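Local atomic coordinates of phenol hydroxylase component phN (Pseudomonas stutzeri, PDB entry 3U52), a protein that probably serves as the diiron-bearing large subunit of a multicomponent phenol hydroxylase, which uses dioxygen to hydroxylate phenol and related aromatics. Residues F339-W351 with G387-C399. Numbering follows the deposited sequence.
Sequences FYQYCQATNFHTW and GRRFYNNTLPQLC. With ZN (zinc ion), chain I; XE (xenon), chain T; XE (xenon), chain R.
R389 reaches across to the end of helix 331-342 and lays its guanidinium flat on the ring of Y340, planes 6° apart, with CZ 3.6 Å from the ring centroid: a cation-pi stack. From CB the chain runs to CG, anti to the backbone N (chi1 -162°), then bends at chi2; CG and CD pass beside Y340 OH. NE, close to that hydroxyl but badly angled for a bond to it, instead forms a salt bridge with D485. CZ sits over the face of the Y340 ring, shifted from its centre toward the hydroxyl-bearing carbon. NH1 makes weak bonds to Y340 O and T350 OG1 and lies 3.4 Å from C343 SG. R389 NH2 gives a nearly straight bond (168°) to Y340 O, 2.8 Å away. It gives another to F390 O. Y391 CE2 covers the other guanidinium face, so the flat group is sandwiched between two tyrosines. Cut back to an alanine, this position would probably leave Y340 O without its strong donor, D485 without its positive mate and a gap between the two rings.

Beyond this stack, Q341 O accepts from N392 N at 2.8 Å and from Q344 NE2, whose side chain curls back beside the edge of the Y391 ring. Y391 OH is held by D485. The Y342 side chain starts away from the loop, but its far end comes close to it, and there OH bonds T394 O at 2.9 Å, nearly along the C=O axis, and abuts P396. N392 OD1 closes an Asx turn onto T394 N.

One xenon lies over a face of Y342, 3.8 Å from CD2, and also touches P396; a second lies 3.6 Å from N392 O, near Q344 and L395. The contact thus joins a helix end to an irregular loop that lines two xenon pockets and runs on to C399, a ligand of the Cys4 zinc site.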
loop_
_atom_site.group_PDB
_atom_site.type_symbol
_atom_site.label_atom_id
_atom_site.label_comp_id
_atom_site.label_asym_id
_atom_site.label_seq_id
_atom_site.Cartn_x
_atom_site.Cartn_y
_atom_site.Cartn_z
ATOM N N PHE A 339 -19.688 -33.217 -5.571
ATOM C CA PHE A 339 -18.486 -32.738 -6.236
ATOM C C PHE A 339 -17.371 -33.757 -6.124
ATOM O O PHE A 339 -16.598 -33.946 -7.078
ATOM C CB PHE A 339 -18.066 -31.362 -5.725
ATOM C CG PHE A 339 -18.855 -30.221 -6.367
ATOM C CD1 PHE A 339 -19.917 -29.632 -5.714
ATOM C CD2 PHE A 339 -18.538 -29.787 -7.636
ATOM C CE1 PHE A 339 -20.618 -28.570 -6.289
ATOM C CE2 PHE A 339 -19.210 -28.715 -8.220
ATOM C CZ PHE A 339 -20.277 -28.124 -7.553
ATOM N N TYR A 340 -17.297 -34.443 -4.997
ATOM C CA TYR A 340 -16.295 -35.530 -4.823
ATOM C C TYR A 340 -16.353 -36.570 -5.990
ATOM O O TYR A 340 -15.328 -36.894 -6.595
ATOM C CB TYR A 340 -16.516 -36.215 -3.451
ATOM C CG TYR A 340 -15.546 -37.297 -3.110
ATOM C CD1 TYR A 340 -15.757 -38.607 -3.544
ATOM C CD2 TYR A 340 -14.415 -37.018 -2.384
ATOM C CE1 TYR A 340 -14.849 -39.630 -3.249
ATOM C CE2 TYR A 340 -13.505 -38.049 -2.052
ATOM C CZ TYR A 340 -13.726 -39.332 -2.510
ATOM O OH TYR A 340 -12.817 -40.296 -2.184
ATOM N N GLN A 341 -17.550 -37.084 -6.306
ATOM C CA GLN A 341 -17.692 -38.156 -7.314
ATOM C C GLN A 341 -17.608 -37.658 -8.732
ATOM O O GLN A 341 -17.382 -38.432 -9.663
ATOM C CB GLN A 341 -19.005 -38.913 -7.089
ATOM C CG GLN A 341 -20.264 -38.120 -7.451
ATOM C CD GLN A 341 -21.499 -38.755 -6.881
ATOM O OE1 GLN A 341 -21.751 -38.689 -5.675
ATOM N NE2 GLN A 341 -22.254 -39.421 -7.725
ATOM N N TYR A 342 -17.779 -36.370 -8.927
ATOM C CA TYR A 342 -17.725 -35.783 -10.252
ATOM C C TYR A 342 -16.483 -34.888 -10.493
ATOM O O TYR A 342 -16.359 -34.228 -11.548
ATOM C CB TYR A 342 -19.012 -35.017 -10.494
ATOM C CG TYR A 342 -20.227 -35.895 -10.818
ATOM C CD1 TYR A 342 -21.465 -35.591 -10.278
ATOM C CD2 TYR A 342 -20.134 -36.955 -11.723
ATOM C CE1 TYR A 342 -22.586 -36.334 -10.573
ATOM C CE2 TYR A 342 -21.279 -37.750 -12.033
ATOM C CZ TYR A 342 -22.489 -37.402 -11.465
ATOM O OH TYR A 342 -23.645 -38.050 -11.757
ATOM N N CYS A 343 -15.526 -34.877 -9.561
ATOM C CA CYS A 343 -14.373 -33.965 -9.762
ATOM C C CYS A 343 -13.359 -34.379 -10.807
ATOM O O CYS A 343 -12.385 -33.650 -11.014
ATOM C CB CYS A 343 -13.622 -33.576 -8.467
ATOM S SG CYS A 343 -12.669 -34.898 -7.780
ATOM N N GLN A 344 -13.566 -35.503 -11.474
ATOM C CA GLN A 344 -12.826 -35.784 -12.729
ATOM C C GLN A 344 -13.199 -34.726 -13.805
ATOM O O GLN A 344 -12.502 -34.563 -14.822
ATOM C CB GLN A 344 -13.022 -37.249 -13.235
ATOM C CG GLN A 344 -14.336 -37.581 -13.993
ATOM C CD GLN A 344 -15.456 -37.971 -13.052
ATOM O OE1 GLN A 344 -16.322 -38.782 -13.386
ATOM N NE2 GLN A 344 -15.422 -37.441 -11.870
ATOM N N ALA A 345 -14.304 -34.019 -13.569
ATOM C CA ALA A 345 -14.835 -33.087 -14.548
ATOM C C ALA A 345 -15.014 -31.668 -14.019
ATOM O O ALA A 345 -15.873 -30.945 -14.508
ATOM C CB ALA A 345 -16.155 -33.583 -15.074
ATOM N N THR A 346 -14.225 -31.292 -13.018
ATOM C CA THR A 346 -14.216 -29.932 -12.440
ATOM C C THR A 346 -12.761 -29.391 -12.452
ATOM O O THR A 346 -11.809 -30.143 -12.612
ATOM C CB THR A 346 -14.724 -29.917 -10.955
ATOM O OG1 THR A 346 -13.823 -30.717 -10.163
ATOM C CG2 THR A 346 -16.156 -30.516 -10.830
ATOM N N ASN A 347 -12.611 -28.078 -12.269
ATOM C CA ASN A 347 -11.319 -27.405 -12.310
ATOM C C ASN A 347 -10.789 -27.184 -10.896
ATOM O O ASN A 347 -9.931 -26.331 -10.682
ATOM C CB ASN A 347 -11.470 -26.046 -13.036
ATOM C CG ASN A 347 -12.419 -25.093 -12.310
ATOM O OD1 ASN A 347 -13.572 -25.435 -12.015
ATOM N ND2 ASN A 347 -11.947 -23.857 -12.050
ATOM N N PHE A 348 -11.337 -27.906 -9.924
ATOM C CA PHE A 348 -10.837 -27.939 -8.558
ATOM C C PHE A 348 -10.831 -29.364 -8.001
ATOM O O PHE A 348 -11.526 -30.253 -8.501
ATOM C CB PHE A 348 -11.535 -26.937 -7.597
ATOM C CG PHE A 348 -13.017 -27.201 -7.377
ATOM C CD1 PHE A 348 -13.441 -28.130 -6.436
ATOM C CD2 PHE A 348 -13.963 -26.563 -8.153
ATOM C CE1 PHE A 348 -14.842 -28.375 -6.233
ATOM C CE2 PHE A 348 -15.340 -26.787 -7.987
ATOM C CZ PHE A 348 -15.793 -27.690 -7.029
ATOM N N HIS A 349 -10.030 -29.558 -6.967
ATOM C CA HIS A 349 -9.922 -30.856 -6.273
ATOM C C HIS A 349 -10.902 -31.043 -5.120
ATOM O O HIS A 349 -11.406 -30.067 -4.554
ATOM C CB HIS A 349 -8.506 -31.001 -5.678
ATOM C CG HIS A 349 -7.411 -30.743 -6.671
ATOM N ND1 HIS A 349 -7.292 -31.443 -7.839
ATOM C CD2 HIS A 349 -6.390 -29.850 -6.665
ATOM C CE1 HIS A 349 -6.236 -31.016 -8.511
ATOM N NE2 HIS A 349 -5.675 -30.038 -7.823
ATOM N N THR A 350 -11.176 -32.299 -4.760
ATOM C CA THR A 350 -11.936 -32.604 -3.554
ATOM C C THR A 350 -11.155 -33.708 -2.841
ATOM O O THR A 350 -10.154 -34.169 -3.351
ATOM C CB THR A 350 -13.371 -33.135 -3.864
ATOM O OG1 THR A 350 -13.236 -34.378 -4.531
ATOM C CG2 THR A 350 -14.230 -32.138 -4.789
ATOM N N TRP A 351 -11.609 -34.147 -1.675
ATOM C CA TRP A 351 -10.788 -35.060 -0.875
ATOM C C TRP A 351 -11.705 -35.478 0.238
ATOM O O TRP A 351 -12.788 -34.904 0.395
ATOM C CB TRP A 351 -9.557 -34.334 -0.266
ATOM C CG TRP A 351 -9.939 -33.061 0.511
ATOM C CD1 TRP A 351 -10.323 -33.001 1.833
ATOM C CD2 TRP A 351 -10.031 -31.706 0.017
ATOM N NE1 TRP A 351 -10.659 -31.704 2.187
ATOM C CE2 TRP A 351 -10.476 -30.882 1.104
ATOM C CE3 TRP A 351 -9.767 -31.095 -1.211
ATOM C CZ2 TRP A 351 -10.647 -29.490 0.974
ATOM C CZ3 TRP A 351 -9.963 -29.691 -1.343
ATOM C CH2 TRP A 351 -10.402 -28.917 -0.268
ATOM N N GLY A 387 -7.342 -48.613 -3.499
ATOM C CA GLY A 387 -7.050 -48.248 -4.878
ATOM C C GLY A 387 -8.280 -48.144 -5.769
ATOM O O GLY A 387 -8.166 -48.261 -7.001
ATOM N N ARG A 388 -9.454 -47.950 -5.161
ATOM C CA ARG A 388 -10.734 -47.807 -5.872
ATOM C C ARG A 388 -11.427 -46.473 -5.530
ATOM O O ARG A 388 -12.637 -46.443 -5.232
ATOM C CB ARG A 388 -11.672 -48.974 -5.512
ATOM C CG ARG A 388 -11.205 -50.396 -5.974
ATOM C CD ARG A 388 -12.333 -51.433 -5.844
ATOM N NE ARG A 388 -12.688 -51.577 -4.434
ATOM C CZ ARG A 388 -12.058 -52.389 -3.590
ATOM N NH1 ARG A 388 -12.435 -52.438 -2.316
ATOM N NH2 ARG A 388 -11.051 -53.151 -4.021
ATOM N N ARG A 389 -10.659 -45.375 -5.581
ATOM C CA ARG A 389 -11.172 -44.024 -5.241
ATOM C C ARG A 389 -12.377 -43.786 -6.162
ATOM O O ARG A 389 -12.252 -43.827 -7.396
ATOM C CB ARG A 389 -10.080 -42.951 -5.452
ATOM C CG ARG A 389 -10.314 -41.572 -4.748
ATOM C CD ARG A 389 -11.420 -40.798 -5.427
ATOM N NE ARG A 389 -11.381 -39.355 -5.148
ATOM C CZ ARG A 389 -12.324 -38.488 -5.521
ATOM N NH1 ARG A 389 -12.179 -37.194 -5.255
ATOM N NH2 ARG A 389 -13.422 -38.923 -6.127
ATOM N N PHE A 390 -13.550 -43.610 -5.559
ATOM C CA PHE A 390 -14.808 -43.531 -6.317
ATOM C C PHE A 390 -14.912 -42.260 -7.198
ATOM O O PHE A 390 -14.830 -41.131 -6.683
ATOM C CB PHE A 390 -16.014 -43.626 -5.336
ATOM C CG PHE A 390 -17.389 -43.424 -6.000
ATOM C CD1 PHE A 390 -17.854 -44.297 -6.989
ATOM C CD2 PHE A 390 -18.243 -42.392 -5.571
ATOM C CE1 PHE A 390 -19.098 -44.085 -7.578
ATOM C CE2 PHE A 390 -19.530 -42.216 -6.147
ATOM C CZ PHE A 390 -19.930 -43.047 -7.149
ATOM N N TYR A 391 -15.063 -42.475 -8.511
ATOM C CA TYR A 391 -15.565 -41.479 -9.442
ATOM C C TYR A 391 -16.796 -41.991 -10.162
ATOM O O TYR A 391 -16.858 -43.167 -10.565
ATOM C CB TYR A 391 -14.539 -41.096 -10.488
ATOM C CG TYR A 391 -13.296 -40.439 -9.933
ATOM C CD1 TYR A 391 -12.185 -41.212 -9.593
ATOM C CD2 TYR A 391 -13.220 -39.041 -9.761
ATOM C CE1 TYR A 391 -11.002 -40.631 -9.108
ATOM C CE2 TYR A 391 -12.047 -38.455 -9.261
ATOM C CZ TYR A 391 -10.955 -39.251 -8.960
ATOM O OH TYR A 391 -9.811 -38.698 -8.447
ATOM N N ASN A 392 -17.802 -41.128 -10.276
ATOM C CA ASN A 392 -19.047 -41.522 -10.933
ATOM C C ASN A 392 -18.973 -41.134 -12.405
ATOM O O ASN A 392 -18.986 -39.958 -12.741
ATOM C CB ASN A 392 -20.245 -40.871 -10.232
ATOM C CG ASN A 392 -21.581 -41.294 -10.813
ATOM O OD1 ASN A 392 -21.636 -41.954 -11.863
ATOM N ND2 ASN A 392 -22.667 -40.855 -10.184
ATOM N N ASN A 393 -18.894 -42.144 -13.272
ATOM C CA ASN A 393 -18.766 -41.938 -14.720
ATOM C C ASN A 393 -20.072 -41.828 -15.509
ATOM O O ASN A 393 -20.059 -41.749 -16.743
ATOM C CB ASN A 393 -17.775 -42.935 -15.335
ATOM C CG ASN A 393 -16.324 -42.621 -14.967
ATOM O OD1 ASN A 393 -15.634 -43.457 -14.408
ATOM N ND2 ASN A 393 -15.859 -41.416 -15.298
ATOM N N THR A 394 -21.187 -41.712 -14.814
ATOM C CA THR A 394 -22.452 -41.485 -15.501
ATOM C C THR A 394 -22.959 -40.091 -15.207
ATOM O O THR A 394 -22.969 -39.674 -14.062
ATOM C CB THR A 394 -23.574 -42.519 -15.077
ATOM O OG1 THR A 394 -23.085 -43.875 -15.173
ATOM C CG2 THR A 394 -24.811 -42.331 -15.943
ATOM N N LEU A 395 -23.403 -39.384 -16.249
ATOM C CA LEU A 395 -23.912 -38.024 -16.120
ATOM C C LEU A 395 -25.239 -37.967 -15.294
ATOM O O LEU A 395 -26.095 -38.867 -15.399
ATOM C CB LEU A 395 -24.141 -37.394 -17.511
ATOM C CG LEU A 395 -22.922 -37.105 -18.407
ATOM C CD1 LEU A 395 -23.373 -36.633 -19.782
ATOM C CD2 LEU A 395 -22.068 -36.048 -17.788
ATOM N N PRO A 396 -25.415 -36.904 -14.493
ATOM C CA PRO A 396 -26.639 -36.752 -13.676
ATOM C C PRO A 396 -27.786 -35.977 -14.324
ATOM O O PRO A 396 -27.582 -35.193 -15.248
ATOM C CB PRO A 396 -26.122 -35.972 -12.490
ATOM C CG PRO A 396 -25.145 -35.027 -13.097
ATOM C CD PRO A 396 -24.442 -35.832 -14.181
ATOM N N GLN A 397 -28.992 -36.195 -13.813
ATOM C CA GLN A 397 -30.129 -35.335 -14.090
ATOM C C GLN A 397 -29.863 -33.956 -13.475
ATOM O O GLN A 397 -29.388 -33.866 -12.332
ATOM C CB GLN A 397 -31.370 -35.944 -13.434
ATOM C CG GLN A 397 -32.677 -35.174 -13.728
ATOM C CD GLN A 397 -33.840 -35.835 -13.028
ATOM O OE1 GLN A 397 -33.991 -35.733 -11.815
ATOM N NE2 GLN A 397 -34.655 -36.528 -13.785
ATOM N N LEU A 398 -30.150 -32.896 -14.235
ATOM C CA LEU A 398 -30.038 -31.523 -13.789
ATOM C C LEU A 398 -31.438 -30.927 -13.651
ATOM O O LEU A 398 -32.354 -31.298 -14.429
ATOM C CB LEU A 398 -29.251 -30.697 -14.834
ATOM C CG LEU A 398 -27.800 -31.103 -15.130
ATOM C CD1 LEU A 398 -27.179 -30.034 -16.039
ATOM C CD2 LEU A 398 -27.015 -31.247 -13.825
ATOM N N CYS A 399 -31.610 -29.996 -12.696
ATOM C CA CYS A 399 -32.861 -29.248 -12.581
ATOM C C CYS A 399 -33.033 -28.310 -13.770
ATOM O O CYS A 399 -32.116 -27.581 -14.110
ATOM C CB CYS A 399 -32.852 -28.393 -11.313
ATOM S SG CYS A 399 -34.358 -27.457 -10.973
HETATM ZN ZN ZN I . -33.628 -26.416 -8.965
HETATM XE XE XE T . -19.433 -37.989 -15.721
HETATM XE XE XE R . -20.900 -34.129 -14.213
HETATM O O HOH W 1 -13.400 -42.847 -2.691
HETATM O O HOH W 2 -25.487 -39.746 -10.231
#